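Local atomic coordinates of uncharacterized protein YP_928783.1 (Shewanella amazonensis SB2B, PDB entry 3KE2), a protein that is of unknown function but carries a winged helix-turn-helix domain and so probably binds DNA. Residues Ile54-Val67 with Gly76-Ser88. Residues are numbered along the deposited sequence; the frame is centred on the assembly and turned at random. Where two conformers were deposited one is given.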
loop_
_atom_site.group_PDB
_atom_site.type_symbol
_atom_site.label_atom_id
_atom_site.label_comp_id
_atom_site.label_asym_id
_atom_site.label_seq_id
_atom_site.Cartn_x
_atom_site.Cartn_y
_atom_site.Cartn_z
ATOM N N ILE A 54 7.635 -9.104 5.705
ATOM C CA ILE A 54 6.470 -9.727 6.328
ATOM C C ILE A 54 6.128 -8.998 7.618
ATOM O O ILE A 54 4.956 -8.737 7.910
ATOM C CB ILE A 54 6.716 -11.206 6.594
ATOM C CG1 ILE A 54 6.786 -11.947 5.264
ATOM C CG2 ILE A 54 5.617 -11.785 7.418
ATOM C CD1 ILE A 54 7.252 -13.389 5.390
ATOM N N ALA A 55 7.150 -8.622 8.369
ATOM C CA ALA A 55 6.914 -7.909 9.612
ATOM C C ALA A 55 6.142 -6.633 9.372
ATOM O O ALA A 55 5.364 -6.240 10.218
ATOM C CB ALA A 55 8.239 -7.591 10.331
ATOM N N SER A 56 6.333 -5.994 8.223
ATOM C CA SER A 56 5.658 -4.725 7.955
ATOM C C SER A 56 4.331 -4.820 7.146
ATOM O O SER A 56 3.790 -3.805 6.742
ATOM C CB SER A 56 6.649 -3.744 7.276
ATOM O OG SER A 56 7.076 -4.247 6.015
ATOM N N PHE A 57 3.797 -6.009 6.916
ATOM C CA PHE A 57 2.508 -6.104 6.210
ATOM C C PHE A 57 1.438 -5.340 6.983
ATOM O O PHE A 57 0.571 -4.696 6.397
ATOM C CB PHE A 57 2.063 -7.562 6.028
ATOM C CG PHE A 57 2.698 -8.286 4.862
ATOM C CD1 PHE A 57 3.927 -7.927 4.360
ATOM C CD2 PHE A 57 2.112 -9.458 4.385
ATOM C CE1 PHE A 57 4.500 -8.639 3.317
ATOM C CE2 PHE A 57 2.707 -10.204 3.354
ATOM C CZ PHE A 57 3.888 -9.792 2.828
ATOM N N ALA A 58 1.496 -5.431 8.307
ATOM C CA ALA A 58 0.532 -4.745 9.159
ATOM C C ALA A 58 0.523 -3.242 8.844
ATOM O O ALA A 58 -0.528 -2.602 8.938
ATOM C CB ALA A 58 0.844 -5.002 10.617
ATOM N N ASP A 59 1.682 -2.686 8.454
ATOM C CA ASP A 59 1.795 -1.260 8.103
ATOM C C ASP A 59 0.856 -0.856 6.970
ATOM O O ASP A 59 0.433 0.301 6.900
ATOM C CB ASP A 59 3.235 -0.870 7.677
ATOM C CG ASP A 59 4.259 -0.876 8.845
ATOM O OD1 ASP A 59 3.854 -1.056 10.023
ATOM O OD2 ASP A 59 5.475 -0.662 8.566
ATOM N N ILE A 60 0.541 -1.786 6.074
ATOM C CA ILE A 60 -0.334 -1.474 4.948
ATOM C C ILE A 60 -1.665 -2.218 5.034
ATOM O O ILE A 60 -2.384 -2.311 4.054
ATOM C CB ILE A 60 0.390 -1.721 3.585
ATOM C CG1 ILE A 60 0.740 -3.197 3.346
ATOM C CG2 ILE A 60 1.661 -0.822 3.520
ATOM C CD1 ILE A 60 1.134 -3.533 1.864
ATOM N N GLY A 61 -1.994 -2.738 6.214
ATOM C CA GLY A 61 -3.282 -3.432 6.434
ATOM C C GLY A 61 -3.454 -4.883 6.004
ATOM O O GLY A 61 -4.578 -5.376 5.948
ATOM N N ILE A 62 -2.360 -5.548 5.654
ATOM C CA ILE A 62 -2.411 -6.960 5.272
ATOM C C ILE A 62 -2.107 -7.757 6.541
ATOM O O ILE A 62 -1.013 -7.626 7.125
ATOM C CB ILE A 62 -1.419 -7.321 4.157
ATOM C CG1 ILE A 62 -1.708 -6.501 2.897
ATOM C CG2 ILE A 62 -1.507 -8.778 3.826
ATOM C CD1 ILE A 62 -0.750 -6.758 1.703
ATOM N N GLU A 63 -3.085 -8.535 7.003
ATOM C CA GLU A 63 -2.900 -9.366 8.185
ATOM C C GLU A 63 -2.484 -10.742 7.704
ATOM O O GLU A 63 -3.218 -11.385 6.947
ATOM C CB GLU A 63 -4.176 -9.439 8.993
ATOM C CG GLU A 63 -4.678 -8.032 9.418
ATOM C CD GLU A 63 -6.057 -8.040 10.089
ATOM O OE1 GLU A 63 -6.655 -9.151 10.252
ATOM O OE2 GLU A 63 -6.534 -6.922 10.441
ATOM N N VAL A 64 -1.299 -11.168 8.130
ATOM C CA VAL A 64 -0.746 -12.446 7.773
ATOM C C VAL A 64 -0.566 -13.298 9.021
ATOM O O VAL A 64 -0.182 -12.795 10.077
ATOM C CB VAL A 64 0.626 -12.302 7.050
ATOM C CG1 VAL A 64 1.587 -11.464 7.841
ATOM C CG2 VAL A 64 1.232 -13.626 6.840
ATOM N N GLU A 65 -0.865 -14.598 8.880
ATOM C CA GLU A 65 -0.741 -15.597 9.930
ATOM C C GLU A 65 0.216 -16.662 9.493
ATOM O O GLU A 65 0.416 -16.858 8.295
ATOM C CB GLU A 65 -2.032 -16.354 10.103
ATOM C CG GLU A 65 -3.189 -15.624 10.589
ATOM C CD GLU A 65 -4.441 -16.458 10.456
ATOM O OE1 GLU A 65 -4.512 -17.302 9.534
ATOM O OE2 GLU A 65 -5.354 -16.258 11.257
ATOM N N PHE A 66 0.741 -17.406 10.462
ATOM C CA PHE A 66 1.598 -18.536 10.181
ATOM C C PHE A 66 0.848 -19.730 10.748
ATOM O O PHE A 66 0.523 -19.773 11.928
ATOM C CB PHE A 66 2.953 -18.364 10.802
ATOM C CG PHE A 66 3.929 -19.385 10.373
ATOM C CD1 PHE A 66 4.485 -19.329 9.120
ATOM C CD2 PHE A 66 4.335 -20.392 11.236
ATOM C CE1 PHE A 66 5.403 -20.290 8.725
ATOM C CE2 PHE A 66 5.257 -21.324 10.850
ATOM C CZ PHE A 66 5.796 -21.276 9.607
ATOM N N VAL A 67 0.571 -20.698 9.886
ATOM C CA VAL A 67 -0.246 -21.848 10.248
ATOM C C VAL A 67 0.431 -23.194 10.157
ATOM O O VAL A 67 1.137 -23.451 9.226
ATOM C CB VAL A 67 -1.442 -21.900 9.273
ATOM C CG1 VAL A 67 -2.397 -23.037 9.636
ATOM C CG2 VAL A 67 -2.160 -20.558 9.243
ATOM N N GLY A 76 5.324 -24.866 9.137
ATOM C CA GLY A 76 4.124 -24.113 8.862
ATOM C C GLY A 76 4.185 -23.390 7.538
ATOM O O GLY A 76 5.155 -23.502 6.799
ATOM N N TYR A 77 3.144 -22.631 7.253
ATOM C CA TYR A 77 3.095 -21.847 6.044
ATOM C C TYR A 77 2.348 -20.557 6.332
ATOM O O TYR A 77 1.546 -20.490 7.237
ATOM C CB TYR A 77 2.435 -22.632 4.919
ATOM C CG TYR A 77 0.984 -22.970 5.146
ATOM C CD1 TYR A 77 0.605 -24.146 5.801
ATOM C CD2 TYR A 77 -0.014 -22.122 4.692
ATOM C CE1 TYR A 77 -0.750 -24.448 6.014
ATOM C CE2 TYR A 77 -1.356 -22.412 4.890
ATOM C CZ TYR A 77 -1.719 -23.576 5.544
ATOM O OH TYR A 77 -3.059 -23.837 5.707
ATOM N N TYR A 78 2.656 -19.516 5.591
ATOM C CA TYR A 78 1.992 -18.255 5.782
ATOM C C TYR A 78 0.652 -18.220 5.059
ATOM O O TYR A 78 0.476 -18.827 4.015
ATOM C CB TYR A 78 2.865 -17.116 5.260
ATOM C CG TYR A 78 4.138 -16.842 6.048
ATOM C CD1 TYR A 78 4.116 -16.029 7.176
ATOM C CD2 TYR A 78 5.378 -17.352 5.636
ATOM C CE1 TYR A 78 5.286 -15.746 7.881
ATOM C CE2 TYR A 78 6.571 -17.076 6.360
ATOM C CZ TYR A 78 6.504 -16.268 7.474
ATOM O OH TYR A 78 7.647 -15.977 8.207
ATOM N N ARG A 79 -0.292 -17.510 5.645
ATOM C CA ARG A 79 -1.601 -17.311 5.063
ATOM C C ARG A 79 -2.046 -15.874 5.283
ATOM O O ARG A 79 -1.805 -15.308 6.354
ATOM C CB ARG A 79 -2.639 -18.236 5.670
ATOM C CG ARG A 79 -4.045 -17.966 5.158
ATOM C CD ARG A 79 -4.955 -19.129 5.435
ATOM N NE ARG A 79 -5.008 -19.385 6.862
ATOM C CZ ARG A 79 -5.321 -20.559 7.426
ATOM N NH1 ARG A 79 -5.576 -21.659 6.709
ATOM N NH2 ARG A 79 -5.326 -20.637 8.738
ATOM N N ILE A 80 -2.716 -15.302 4.288
ATOM C CA ILE A 80 -3.222 -13.957 4.381
ATOM C C ILE A 80 -4.574 -14.033 5.059
ATOM O O ILE A 80 -5.508 -14.636 4.508
ATOM C CB ILE A 80 -3.363 -13.327 2.983
ATOM C CG1 ILE A 80 -2.008 -13.353 2.253
ATOM C CG2 ILE A 80 -3.901 -11.928 3.076
ATOM C CD1 ILE A 80 -0.911 -12.712 2.982
ATOM N N ARG A 81 -4.674 -13.463 6.270
ATOM C CA ARG A 81 -5.940 -13.446 7.026
ATOM C C ARG A 81 -6.871 -12.477 6.344
ATOM O O ARG A 81 -8.047 -12.768 6.152
ATOM C CB ARG A 81 -5.746 -13.048 8.493
ATOM C CG ARG A 81 -7.075 -12.905 9.283
ATOM C CD ARG A 81 -6.872 -12.506 10.760
ATOM N NE ARG A 81 -8.152 -12.305 11.451
ATOM C CZ ARG A 81 -8.786 -13.237 12.154
ATOM N NH1 ARG A 81 -8.261 -14.444 12.284
ATOM N NH2 ARG A 81 -9.942 -12.958 12.729
ATOM N N THR A 82 -6.347 -11.304 5.979
ATOM C CA THR A 82 -7.152 -10.300 5.251
ATOM C C THR A 82 -6.235 -9.383 4.472
ATOM O O THR A 82 -5.138 -9.074 4.932
ATOM C CB THR A 82 -8.029 -9.441 6.134
ATOM O OG1 THR A 82 -8.904 -8.679 5.289
ATOM C CG2 THR A 82 -7.193 -8.502 7.006
ATOM N N TRP A 83 -6.673 -8.993 3.275
ATOM C CA TRP A 83 -5.908 -8.060 2.453
ATOM C C TRP A 83 -6.187 -6.632 2.860
ATOM O O TRP A 83 -5.425 -5.729 2.522
ATOM C CB TRP A 83 -6.245 -8.208 0.979
ATOM C CG TRP A 83 -5.632 -9.379 0.359
ATOM C CD1 TRP A 83 -6.121 -10.639 0.336
ATOM C CD2 TRP A 83 -4.399 -9.406 -0.369
ATOM N NE1 TRP A 83 -5.268 -11.456 -0.354
ATOM C CE2 TRP A 83 -4.197 -10.728 -0.789
ATOM C CE3 TRP A 83 -3.445 -8.435 -0.705
ATOM C CZ2 TRP A 83 -3.090 -11.115 -1.538
ATOM C CZ3 TRP A 83 -2.331 -8.821 -1.457
ATOM C CH2 TRP A 83 -2.165 -10.155 -1.857
ATOM N N GLY A 84 -7.297 -6.435 3.564
ATOM C CA GLY A 84 -7.704 -5.120 4.003
ATOM C C GLY A 84 -7.849 -4.126 2.864
ATOM O O GLY A 84 -8.559 -4.382 1.900
ATOM N N PRO A 85 -7.132 -3.004 2.942
ATOM C CA PRO A 85 -7.286 -1.977 1.928
ATOM C C PRO A 85 -6.607 -2.294 0.602
ATOM O O PRO A 85 -6.745 -1.501 -0.348
ATOM C CB PRO A 85 -6.582 -0.776 2.571
ATOM C CG PRO A 85 -5.472 -1.374 3.310
ATOM C CD PRO A 85 -6.015 -2.689 3.856
ATOM N N ILE A 86 -5.881 -3.412 0.541
ATOM C CA ILE A 86 -5.146 -3.801 -0.652
ATOM C C ILE A 86 -5.965 -4.711 -1.551
ATOM O O ILE A 86 -6.618 -5.672 -1.113
ATOM C CB ILE A 86 -3.839 -4.529 -0.288
ATOM C CG1 ILE A 86 -2.993 -3.672 0.659
ATOM C CG2 ILE A 86 -3.043 -4.881 -1.528
ATOM C CD1 ILE A 86 -2.709 -2.323 0.177
ATOM N N SER A 87 -5.917 -4.396 -2.829
ATOM C CA SER A 87 -6.611 -5.146 -3.822
ATOM C C SER A 87 -5.696 -6.251 -4.321
ATOM O O SER A 87 -4.694 -5.990 -4.962
ATOM C CB SER A 87 -7.004 -4.226 -4.967
ATOM O OG SER A 87 -7.670 -4.942 -5.991
ATOM N N SER A 88 -6.042 -7.489 -4.010
ATOM C CA SER A 88 -5.262 -8.626 -4.463
ATOM C C SER A 88 -5.309 -8.759 -5.991
ATOM O O SER A 88 -4.314 -9.105 -6.610
ATOM C CB SER A 88 -5.784 -9.904 -3.818
ATOM O OG SER A 88 -7.094 -10.165 -4.260
HETATM O O HOH W 1 -8.984 -9.889 11.236
#
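Glu63 O takes two backbone N-H groups, from Arg81 N and Thr82 N, the latter at 3.3 Å on a lone pair. This is a classic beta bulge in the antiparallel hairpin of strands 63-67 and 77-82, consistent with the wing of a winged helix-turn-helix domain. Beyond the bulge, Glu65 pairs with Arg79 and Val67 with Tyr77 through hydrogen bonds in both directions.

Glu63, Glu65, Arg79 and Arg81 form a salt-bridge network on one face of the hairpin. Glu65 OE1 takes a weak bond from Arg79 NE. In the conformer given, Glu65 OE2 lies 3.6 Å from Arg81 NH1, and a water joins Glu63 OE1 to Arg81 NE, 2.6 Å from each. Arg81 has a second conformer, so these links are less certain. Arg79 bends at chi3 (59°), and its guanidinium lies with one face against Val67 CG2.

The other face, with Val64, Phe66, Tyr78 and Ile80, is largely apolar and turns toward helix 47-55. The edge of Phe66 points at the face of Tyr78 in a T-shaped pair, with planes at 67° and Phe66 CD1 over the ring centre. Ile54 CD1 sits over the opposite face of Tyr78, offset toward its rim, 3.6 Å from Tyr78 CZ. A serine in place of Tyr78 would probably open a gap between Ile54 and Phe66 and leave the Phe66 edge without its aromatic partner.

Leu36 of helix 36-43 also touches Ile54 and Tyr78. Toward the dimer interface, Ile86 meets Ile86 of the second subunit. Within the chain, Ile62 CG1 packs 3.8 Å from Ile86 CG1, while Ile62 CD1 reaches Trp83 CE3 at 4.0 Å.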